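Local coordinates for protein anaphase-promoting complex subunit cut9 (Schizosaccharomyces pombe, PDB 2XPI) that serves as a subunit of the anaphase-promoting complex/cyclosome, the cell-cycle-regulated E3 ubiquitin ligase that controls progression through mitosis and G1, at residues N363-R368 against A373-A378; I381-V386 against R393-K398; K330-D335 against D340-H345. One frame throughout, in Å; residues are numbered along the deposited sequence.

Interaction 1 of 3, residues N363-R368 against A373-A378; sequences NDLVDR and AVTWLA
Thr375 meets the end of helix 355-368 at Leu365 and Val366. Thr375 CB points toward that helix and lies 4.2 Å from Leu365 O. The two branches then part. OG1 sits beside the backbone N (chi1 -73°), which turns it toward the carbonyls at the C-terminal end of the other helix. Thr375 OG1 comes to 3.3 Å from Leu365 O, but its hydrogen bond goes to the backbone O of His369. CG2 is the other branch, anti to the backbone N, and reaches Val366. Thr375 CG2 lies 3.4 Å from Val366 CA. The side chains meet crosswise, with Thr375 CG2 3.5 Å from Val366 CG1. The same methyl also lies over the centre of the Trp376 ring, 3.9 Å above its plane. Val366 reaches that indole too, with Val366 CB 4.0 Å from Trp376 CH2. One turn beyond Thr375, Ala378 CB receives Leu365 CD1 at 3.7 Å. A valine in place of Thr375 would probably keep the methyl packing but leave the His369 carbonyl without its hydroxyl partner. The helices run nearly antiparallel, at 153°, joining TPR 8 to TPR 9. Trp376 NE1 bonds to Pro370 O. Carbonyls of the connecting turn thus satisfy both the buried hydroxyl and the indole N-H, and apolar packing alone joins the two helical segments here.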
loop_
_atom_site.group_PDB
_atom_site.type_symbol
_atom_site.label_atom_id
_atom_site.label_comp_id
_atom_site.label_asym_id
_atom_site.label_seq_id
_atom_site.Cartn_x
_atom_site.Cartn_y
_atom_site.Cartn_z
ATOM N N ASN A 363 22.370 10.679 -7.055
ATOM C CA ASN A 363 21.367 11.082 -8.028
ATOM C C ASN A 363 20.382 9.992 -8.405
ATOM O O ASN A 363 19.187 10.260 -8.510
ATOM C CB ASN A 363 21.997 11.742 -9.256
ATOM C CG ASN A 363 22.348 13.201 -9.000
ATOM O OD1 ASN A 363 23.348 13.713 -9.507
ATOM N ND2 ASN A 363 21.534 13.872 -8.182
ATOM N N ASP A 364 20.844 8.760 -8.586
ATOM C CA ASP A 364 19.861 7.717 -8.869
ATOM C C ASP A 364 19.211 7.169 -7.617
ATOM O O ASP A 364 18.162 6.533 -7.700
ATOM C CB ASP A 364 20.374 6.605 -9.801
ATOM C CG ASP A 364 21.368 5.693 -9.140
ATOM O OD1 ASP A 364 21.059 4.489 -8.947
ATOM O OD2 ASP A 364 22.476 6.184 -8.845
ATOM N N LEU A 365 19.811 7.439 -6.461
ATOM C CA LEU A 365 19.159 7.122 -5.200
ATOM C C LEU A 365 17.962 8.051 -4.984
ATOM O O LEU A 365 16.871 7.591 -4.635
ATOM C CB LEU A 365 20.133 7.195 -4.035
ATOM C CG LEU A 365 21.060 6.007 -3.771
ATOM C CD1 LEU A 365 21.899 6.255 -2.512
ATOM C CD2 LEU A 365 20.266 4.746 -3.608
ATOM N N VAL A 366 18.125 9.351 -5.215
ATOM C CA VAL A 366 16.961 10.220 -5.032
ATOM C C VAL A 366 15.943 9.972 -6.130
ATOM O O VAL A 366 14.754 10.208 -5.943
ATOM C CB VAL A 366 17.283 11.726 -4.930
ATOM C CG1 VAL A 366 18.681 11.938 -4.408
ATOM C CG2 VAL A 366 17.066 12.401 -6.254
ATOM N N ASP A 367 16.404 9.472 -7.267
ATOM C CA ASP A 367 15.470 9.118 -8.325
ATOM C C ASP A 367 14.600 7.924 -7.946
ATOM O O ASP A 367 13.399 7.942 -8.180
ATOM C CB ASP A 367 16.179 8.842 -9.648
ATOM C CG ASP A 367 15.196 8.625 -10.790
ATOM O OD1 ASP A 367 15.491 7.814 -11.698
ATOM O OD2 ASP A 367 14.112 9.261 -10.770
ATOM N N ARG A 368 15.199 6.896 -7.355
ATOM C CA ARG A 368 14.476 5.644 -7.111
ATOM C C ARG A 368 14.084 5.413 -5.648
ATOM O O ARG A 368 13.178 4.635 -5.370
ATOM C CB ARG A 368 15.266 4.447 -7.644
ATOM C CG ARG A 368 16.500 4.119 -6.839
ATOM C CD ARG A 368 17.392 3.127 -7.564
ATOM N NE ARG A 368 17.312 3.313 -9.008
ATOM C CZ ARG A 368 17.194 2.311 -9.878
ATOM N NH1 ARG A 368 17.156 1.051 -9.444
ATOM N NH2 ARG A 368 17.115 2.560 -11.184
ATOM N N ALA A 373 15.920 7.225 4.031
ATOM C CA ALA A 373 16.942 8.032 4.721
ATOM C C ALA A 373 18.350 7.871 4.143
ATOM O O ALA A 373 19.112 8.835 4.100
ATOM C CB ALA A 373 16.965 7.716 6.209
ATOM N N VAL A 374 18.704 6.666 3.705
ATOM C CA VAL A 374 20.008 6.480 3.083
ATOM C C VAL A 374 20.171 7.406 1.899
ATOM O O VAL A 374 21.266 7.890 1.638
ATOM C CB VAL A 374 20.228 5.070 2.517
ATOM C CG1 VAL A 374 21.619 4.569 2.910
ATOM C CG2 VAL A 374 19.133 4.129 2.961
ATOM N N THR A 375 19.091 7.617 1.153
ATOM C CA THR A 375 19.180 8.439 -0.044
ATOM C C THR A 375 19.754 9.797 0.297
ATOM O O THR A 375 20.620 10.305 -0.409
ATOM C CB THR A 375 17.832 8.611 -0.725
ATOM O OG1 THR A 375 17.498 7.378 -1.359
ATOM C CG2 THR A 375 17.900 9.707 -1.788
ATOM N N TRP A 376 19.294 10.369 1.401
ATOM C CA TRP A 376 19.726 11.709 1.762
ATOM C C TRP A 376 21.047 11.737 2.526
ATOM O O TRP A 376 21.720 12.749 2.538
ATOM C CB TRP A 376 18.592 12.472 2.427
ATOM C CG TRP A 376 17.365 12.389 1.550
ATOM C CD1 TRP A 376 16.309 11.550 1.709
ATOM C CD2 TRP A 376 17.116 13.115 0.343
ATOM N NE1 TRP A 376 15.400 11.727 0.702
ATOM C CE2 TRP A 376 15.875 12.679 -0.157
ATOM C CE3 TRP A 376 17.817 14.097 -0.361
ATOM C CZ2 TRP A 376 15.312 13.197 -1.318
ATOM C CZ3 TRP A 376 17.258 14.608 -1.524
ATOM C CH2 TRP A 376 16.016 14.164 -1.983
ATOM N N LEU A 377 21.435 10.604 3.108
ATOM C CA LEU A 377 22.795 10.430 3.612
ATOM C C LEU A 377 23.754 10.606 2.451
ATOM O O LEU A 377 24.776 11.263 2.582
ATOM C CB LEU A 377 22.968 9.038 4.209
ATOM C CG LEU A 377 24.055 8.620 5.223
ATOM C CD1 LEU A 377 24.948 7.565 4.628
ATOM C CD2 LEU A 377 24.871 9.742 5.846
ATOM N N ALA A 378 23.408 10.026 1.305
ATOM C CA ALA A 378 24.278 10.056 0.131
ATOM C C ALA A 378 24.396 11.472 -0.457
ATOM O O ALA A 378 25.494 11.924 -0.819
ATOM C CB ALA A 378 23.796 9.063 -0.925
#

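Interaction 2 of 3, residues I381-V386 against R393-K398; sequences IYYLCV and RRYFSK
Ile381 and Phe396 face each other across two helices that run nearly antiparallel, at 159°. The short axes come within 9.4 Å of each other. The CA atoms of Ile381 and Phe396 are 8.3 Å apart. Both helices belong to TPR 9 and form its antiparallel helical hairpin. Phe396 gives the largest share of the buried surface from 393-398. Its chi1 of -64° sets CG beside the backbone N, and the far end of the ring, CE1 and CZ, reaches the Ile381 backbone. Phe396 CZ lies 3.5 Å from Ile381 N. Ile381 CG1 meets the edge of the ring, in its plane, 4.0 Å from Phe396 CE1. Leu384 CD2 adds a more distant touch, 4.2 Å from Phe396 CE2. Farther round the hairpin, Tyr383 and Tyr395 pair. Their ring planes are tilted by only 18°, yet each ring is displaced past the other and little face is shared. The centroids of these two rings are 5.8 Å apart, and only the CD2-CE2 sides meet. Arg394 CG lies over the centre of the Tyr395 ring. No hydrogen bond crosses the contact. Ile381 packs on Leu358 of helix 355-368 and on Leu346 and His350 of helix 342-352. It also touches an apolar side chain of another protein, probably hcn1. Phe396 also touches Ser416 of helix 407-420.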
loop_
_atom_site.group_PDB
_atom_site.type_symbol
_atom_site.label_atom_id
_atom_site.label_comp_id
_atom_site.label_asym_id
_atom_site.label_seq_id
_atom_site.Cartn_x
_atom_site.Cartn_y
_atom_site.Cartn_z
ATOM N N ILE A 381 26.749 13.362 1.986
ATOM C CA ILE A 381 28.153 12.985 1.912
ATOM C C ILE A 381 28.786 13.608 0.685
ATOM O O ILE A 381 29.940 14.025 0.721
ATOM C CB ILE A 381 28.341 11.456 1.899
ATOM C CG1 ILE A 381 28.026 10.892 3.286
ATOM C CG2 ILE A 381 29.781 11.082 1.482
ATOM C CD1 ILE A 381 27.978 9.395 3.337
ATOM N N TYR A 382 28.006 13.697 -0.391
ATOM C CA TYR A 382 28.474 14.341 -1.612
ATOM C C TYR A 382 28.784 15.805 -1.403
ATOM O O TYR A 382 29.850 16.266 -1.784
ATOM C CB TYR A 382 27.464 14.241 -2.745
ATOM C CG TYR A 382 27.828 15.202 -3.838
ATOM C CD1 TYR A 382 29.007 15.043 -4.551
ATOM C CD2 TYR A 382 27.025 16.293 -4.133
ATOM C CE1 TYR A 382 29.370 15.921 -5.543
ATOM C CE2 TYR A 382 27.381 17.196 -5.130
ATOM C CZ TYR A 382 28.558 16.998 -5.830
ATOM O OH TYR A 382 28.926 17.874 -6.823
ATOM N N TYR A 383 27.842 16.547 -0.830
ATOM C CA TYR A 383 28.095 17.950 -0.539
ATOM C C TYR A 383 29.295 18.085 0.392
ATOM O O TYR A 383 29.892 19.152 0.499
ATOM C CB TYR A 383 26.846 18.646 0.004
ATOM C CG TYR A 383 25.847 18.892 -1.093
ATOM C CD1 TYR A 383 26.203 19.630 -2.216
ATOM C CD2 TYR A 383 24.558 18.371 -1.030
ATOM C CE1 TYR A 383 25.308 19.851 -3.248
ATOM C CE2 TYR A 383 23.645 18.592 -2.058
ATOM C CZ TYR A 383 24.029 19.333 -3.167
ATOM O OH TYR A 383 23.144 19.570 -4.198
ATOM N N LEU A 384 29.678 16.970 1.009
ATOM C CA LEU A 384 30.843 16.928 1.878
ATOM C C LEU A 384 32.244 16.647 1.226
ATOM O O LEU A 384 33.210 17.185 1.757
ATOM C CB LEU A 384 30.565 16.018 3.087
ATOM C CG LEU A 384 31.072 16.465 4.464
ATOM C CD1 LEU A 384 30.386 17.745 4.876
ATOM C CD2 LEU A 384 30.878 15.391 5.539
ATOM N N CYS A 385 32.402 15.852 0.139
ATOM C CA CYS A 385 33.716 15.902 -0.591
ATOM C C CYS A 385 33.822 17.170 -1.431
ATOM O O CYS A 385 34.815 17.373 -2.147
ATOM C CB CYS A 385 34.130 14.701 -1.516
ATOM S SG CYS A 385 35.449 15.370 -2.770
ATOM N N VAL A 386 32.795 18.007 -1.355
ATOM C CA VAL A 386 32.693 19.163 -2.237
ATOM C C VAL A 386 32.702 20.441 -1.394
ATOM O O VAL A 386 32.717 21.577 -1.904
ATOM C CB VAL A 386 31.456 19.020 -3.157
ATOM C CG1 VAL A 386 30.666 20.304 -3.269
ATOM C CG2 VAL A 386 31.881 18.512 -4.511
ATOM N N ARG A 393 24.775 19.872 5.753
ATOM C CA ARG A 393 24.021 19.890 7.006
ATOM C C ARG A 393 22.530 19.690 6.787
ATOM O O ARG A 393 21.920 18.870 7.468
ATOM C CB ARG A 393 24.229 21.172 7.793
ATOM C CG ARG A 393 23.405 21.187 9.067
ATOM C CD ARG A 393 24.094 21.919 10.178
ATOM N NE ARG A 393 23.946 23.361 10.065
ATOM C CZ ARG A 393 24.960 24.222 10.041
ATOM N NH1 ARG A 393 26.219 23.794 10.114
ATOM N NH2 ARG A 393 24.706 25.521 9.946
ATOM N N ARG A 394 21.952 20.429 5.842
ATOM C CA ARG A 394 20.545 20.236 5.506
ATOM C C ARG A 394 20.200 18.741 5.296
ATOM O O ARG A 394 19.175 18.250 5.781
ATOM C CB ARG A 394 20.105 21.042 4.267
ATOM C CG ARG A 394 19.050 20.254 3.470
ATOM C CD ARG A 394 18.173 21.072 2.556
ATOM N NE ARG A 394 16.759 20.649 2.521
ATOM C CZ ARG A 394 16.117 19.909 3.437
ATOM N NH1 ARG A 394 16.727 19.438 4.523
ATOM N NH2 ARG A 394 14.825 19.649 3.270
ATOM N N TYR A 395 21.048 18.024 4.568
ATOM C CA TYR A 395 20.680 16.675 4.137
ATOM C C TYR A 395 20.894 15.609 5.184
ATOM O O TYR A 395 20.155 14.638 5.206
ATOM C CB TYR A 395 21.320 16.316 2.796
ATOM C CG TYR A 395 20.645 17.097 1.692
ATOM C CD1 TYR A 395 19.344 16.788 1.296
ATOM C CD2 TYR A 395 21.281 18.165 1.071
ATOM C CE1 TYR A 395 18.714 17.499 0.300
ATOM C CE2 TYR A 395 20.650 18.886 0.064
ATOM C CZ TYR A 395 19.367 18.550 -0.306
ATOM O OH TYR A 395 18.723 19.268 -1.286
ATOM N N PHE A 396 21.877 15.798 6.063
ATOM C CA PHE A 396 22.046 14.888 7.175
ATOM C C PHE A 396 20.918 15.175 8.142
ATOM O O PHE A 396 20.436 14.280 8.847
ATOM C CB PHE A 396 23.396 15.080 7.853
ATOM C CG PHE A 396 24.567 14.758 6.975
ATOM C CD1 PHE A 396 24.667 13.519 6.359
ATOM C CD2 PHE A 396 25.581 15.684 6.786
ATOM C CE1 PHE A 396 25.737 13.216 5.552
ATOM C CE2 PHE A 396 26.655 15.387 5.989
ATOM C CZ PHE A 396 26.732 14.148 5.365
ATOM N N SER A 397 20.481 16.425 8.167
ATOM C CA SER A 397 19.294 16.765 8.935
ATOM C C SER A 397 18.060 16.017 8.421
ATOM O O SER A 397 17.287 15.475 9.203
ATOM C CB SER A 397 19.017 18.261 8.895
ATOM O OG SER A 397 18.033 18.587 9.862
ATOM N N LYS A 398 17.884 15.997 7.107
ATOM C CA LYS A 398 16.694 15.438 6.487
ATOM C C LYS A 398 16.642 13.932 6.710
ATOM O O LYS A 398 15.595 13.366 7.015
ATOM C CB LYS A 398 16.717 15.746 4.994
ATOM C CG LYS A 398 15.446 15.418 4.260
ATOM C CD LYS A 398 15.609 15.641 2.775
ATOM C CE LYS A 398 14.545 14.851 2.007
ATOM N NZ LYS A 398 13.134 15.317 2.217
#

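Interaction 3 of 3, residues K330-D335 against D340-H345; sequences KILEID and DVYPLH
Leu332 makes the close part of this contact: both methyls pack on Val341, and CD2 alone lies over His345. Leu332 CD2 is 3.4 Å from Val341 CG1. Leu332 CD1 is 3.5 Å from Val341 CG1. Leu332 CD2 also sits over one face of the His345 ring, 4.0 Å from its centroid and 14° off the normal, as a CH-pi contact. Tyr342 CE1 is a further 4.0 Å neighbour of Leu332 CD2. Val341 holds CG1 between its backbone N and carbonyl carbon (chi1 81°), facing Leu332, while CG2 turns to Ile331. That second meeting is looser: Ile331 CG2 and Val341 CG2 are 4.1 Å apart, and the two side chains pass in opposing directions. The outer side, with Glu333, Ile334 and Asp340, faces solvent. Asp335, just past the helix, forms a salt bridge with Arg135 of the second subunit. The contact joins TPR 7 to TPR 8. His345 packs on Leu325 and Thr328 of helix 321-334, and Tyr342 reaches Ile361 and Leu365 of helix 355-368. Leu344 packs on Leu309 of helix 305-317 and touches a modified side chain of another protein, consistent with the acetyl-methionine of hcn1.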
loop_
_atom_site.group_PDB
_atom_site.type_symbol
_atom_site.label_atom_id
_atom_site.label_comp_id
_atom_site.label_asym_id
_atom_site.label_seq_id
_atom_site.Cartn_x
_atom_site.Cartn_y
_atom_site.Cartn_z
ATOM N N LYS A 330 31.393 -4.816 -5.404
ATOM C CA LYS A 330 30.950 -6.122 -5.900
ATOM C C LYS A 330 29.532 -6.450 -5.451
ATOM O O LYS A 330 28.762 -7.046 -6.203
ATOM C CB LYS A 330 31.899 -7.240 -5.452
ATOM N N ILE A 331 29.198 -6.089 -4.213
ATOM C CA ILE A 331 27.847 -6.286 -3.690
ATOM C C ILE A 331 26.862 -5.452 -4.503
ATOM O O ILE A 331 25.752 -5.886 -4.793
ATOM C CB ILE A 331 27.742 -5.895 -2.188
ATOM C CG1 ILE A 331 28.653 -6.772 -1.324
ATOM C CG2 ILE A 331 26.307 -6.009 -1.688
ATOM C CD1 ILE A 331 28.411 -6.601 0.167
ATOM N N LEU A 332 27.285 -4.258 -4.889
ATOM C CA LEU A 332 26.431 -3.353 -5.639
ATOM C C LEU A 332 26.194 -3.758 -7.089
ATOM O O LEU A 332 25.240 -3.295 -7.711
ATOM C CB LEU A 332 26.980 -1.932 -5.573
ATOM C CG LEU A 332 26.072 -0.994 -4.785
ATOM C CD1 LEU A 332 24.911 -1.772 -4.129
ATOM C CD2 LEU A 332 26.895 -0.254 -3.761
ATOM N N GLU A 333 27.049 -4.607 -7.645
ATOM C CA GLU A 333 26.779 -5.123 -8.989
ATOM C C GLU A 333 25.894 -6.371 -8.971
ATOM O O GLU A 333 24.921 -6.445 -9.714
ATOM C CB GLU A 333 28.065 -5.376 -9.771
ATOM C CG GLU A 333 29.260 -5.644 -8.899
ATOM C CD GLU A 333 30.526 -5.862 -9.704
ATOM O OE1 GLU A 333 31.314 -4.888 -9.835
ATOM O OE2 GLU A 333 30.725 -7.002 -10.200
ATOM N N ILE A 334 26.208 -7.334 -8.109
ATOM C CA ILE A 334 25.389 -8.542 -8.033
ATOM C C ILE A 334 24.054 -8.363 -7.289
ATOM O O ILE A 334 23.162 -9.197 -7.443
ATOM C CB ILE A 334 26.175 -9.786 -7.492
ATOM C CG1 ILE A 334 26.044 -9.917 -5.975
ATOM C CG2 ILE A 334 27.635 -9.756 -7.937
ATOM C CD1 ILE A 334 27.088 -10.837 -5.371
ATOM N N ASP A 335 23.909 -7.286 -6.509
ATOM C CA ASP A 335 22.635 -6.972 -5.842
ATOM C C ASP A 335 22.374 -5.469 -5.776
ATOM O O ASP A 335 22.471 -4.866 -4.712
ATOM C CB ASP A 335 22.593 -7.553 -4.428
ATOM C CG ASP A 335 21.199 -7.473 -3.795
ATOM O OD1 ASP A 335 20.253 -6.949 -4.452
ATOM O OD2 ASP A 335 21.049 -7.936 -2.635
ATOM N N ASP A 340 21.650 -1.641 2.445
ATOM C CA ASP A 340 22.463 -1.683 3.653
ATOM C C ASP A 340 23.928 -1.455 3.340
ATOM O O ASP A 340 24.725 -1.171 4.222
ATOM C CB ASP A 340 22.340 -3.043 4.324
ATOM C CG ASP A 340 20.927 -3.348 4.792
ATOM O OD1 ASP A 340 20.597 -4.556 4.816
ATOM O OD2 ASP A 340 20.165 -2.404 5.142
ATOM N N VAL A 341 24.295 -1.610 2.080
ATOM C CA VAL A 341 25.688 -1.521 1.722
ATOM C C VAL A 341 26.136 -0.065 1.670
ATOM O O VAL A 341 27.333 0.226 1.743
ATOM C CB VAL A 341 25.966 -2.195 0.374
ATOM C CG1 VAL A 341 25.599 -1.264 -0.756
ATOM C CG2 VAL A 341 27.419 -2.540 0.281
ATOM N N TYR A 342 25.184 0.851 1.569
ATOM C CA TYR A 342 25.538 2.244 1.288
ATOM C C TYR A 342 26.353 3.030 2.339
ATOM O O TYR A 342 27.308 3.710 1.985
ATOM C CB TYR A 342 24.337 3.040 0.767
ATOM C CG TYR A 342 24.099 2.795 -0.698
ATOM C CD1 TYR A 342 24.981 3.276 -1.631
ATOM C CD2 TYR A 342 23.012 2.057 -1.145
ATOM C CE1 TYR A 342 24.793 3.050 -2.971
ATOM C CE2 TYR A 342 22.815 1.820 -2.487
ATOM C CZ TYR A 342 23.708 2.327 -3.393
ATOM O OH TYR A 342 23.550 2.122 -4.743
ATOM N N PRO A 343 25.993 2.951 3.624
ATOM C CA PRO A 343 26.828 3.712 4.569
ATOM C C PRO A 343 28.339 3.417 4.474
ATOM O O PRO A 343 29.159 4.357 4.455
ATOM C CB PRO A 343 26.283 3.283 5.920
ATOM C CG PRO A 343 24.802 3.016 5.632
ATOM C CD PRO A 343 24.770 2.414 4.255
ATOM N N LEU A 344 28.692 2.135 4.409
ATOM C CA LEU A 344 30.082 1.715 4.286
ATOM C C LEU A 344 30.675 2.187 2.960
ATOM O O LEU A 344 31.830 2.635 2.877
ATOM C CB LEU A 344 30.170 0.190 4.346
ATOM C CG LEU A 344 30.818 -0.499 5.544
ATOM C CD1 LEU A 344 31.685 0.476 6.369
ATOM C CD2 LEU A 344 29.759 -1.152 6.413
ATOM N N HIS A 345 29.878 2.051 1.915
ATOM C CA HIS A 345 30.301 2.413 0.588
ATOM C C HIS A 345 30.497 3.938 0.479
ATOM O O HIS A 345 31.546 4.425 0.041
ATOM C CB HIS A 345 29.243 1.933 -0.392
ATOM C CG HIS A 345 29.659 2.053 -1.814
ATOM N ND1 HIS A 345 28.995 2.849 -2.717
ATOM C CD2 HIS A 345 30.698 1.507 -2.483
ATOM C CE1 HIS A 345 29.600 2.774 -3.891
ATOM N NE2 HIS A 345 30.636 1.966 -3.775
#

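The three contacts follow one another along the TPR superhelix. All are mainly buried and apolar, but interaction 3 has an exposed flank. Interactions 3 and 1 each join successive repeats across a short turn, whereas interaction 2 lies within a single repeat. Interactions 1 and 2 share helix 373-385 and touch, with Leu377 CD2 3.6 Å from Phe396 CE1 and a cation-pi pair between Trp376 and Lys398. Interactions 3 and 1 meet where Val374 packs on Tyr342 and Pro343. Interactions 2 and 3 do not touch. Their chemistry differs: aliphatic groups dominate interaction 3, aromatic rings carry interaction 2, and interaction 1 adds a hydroxyl and an indole N-H satisfied by the turn.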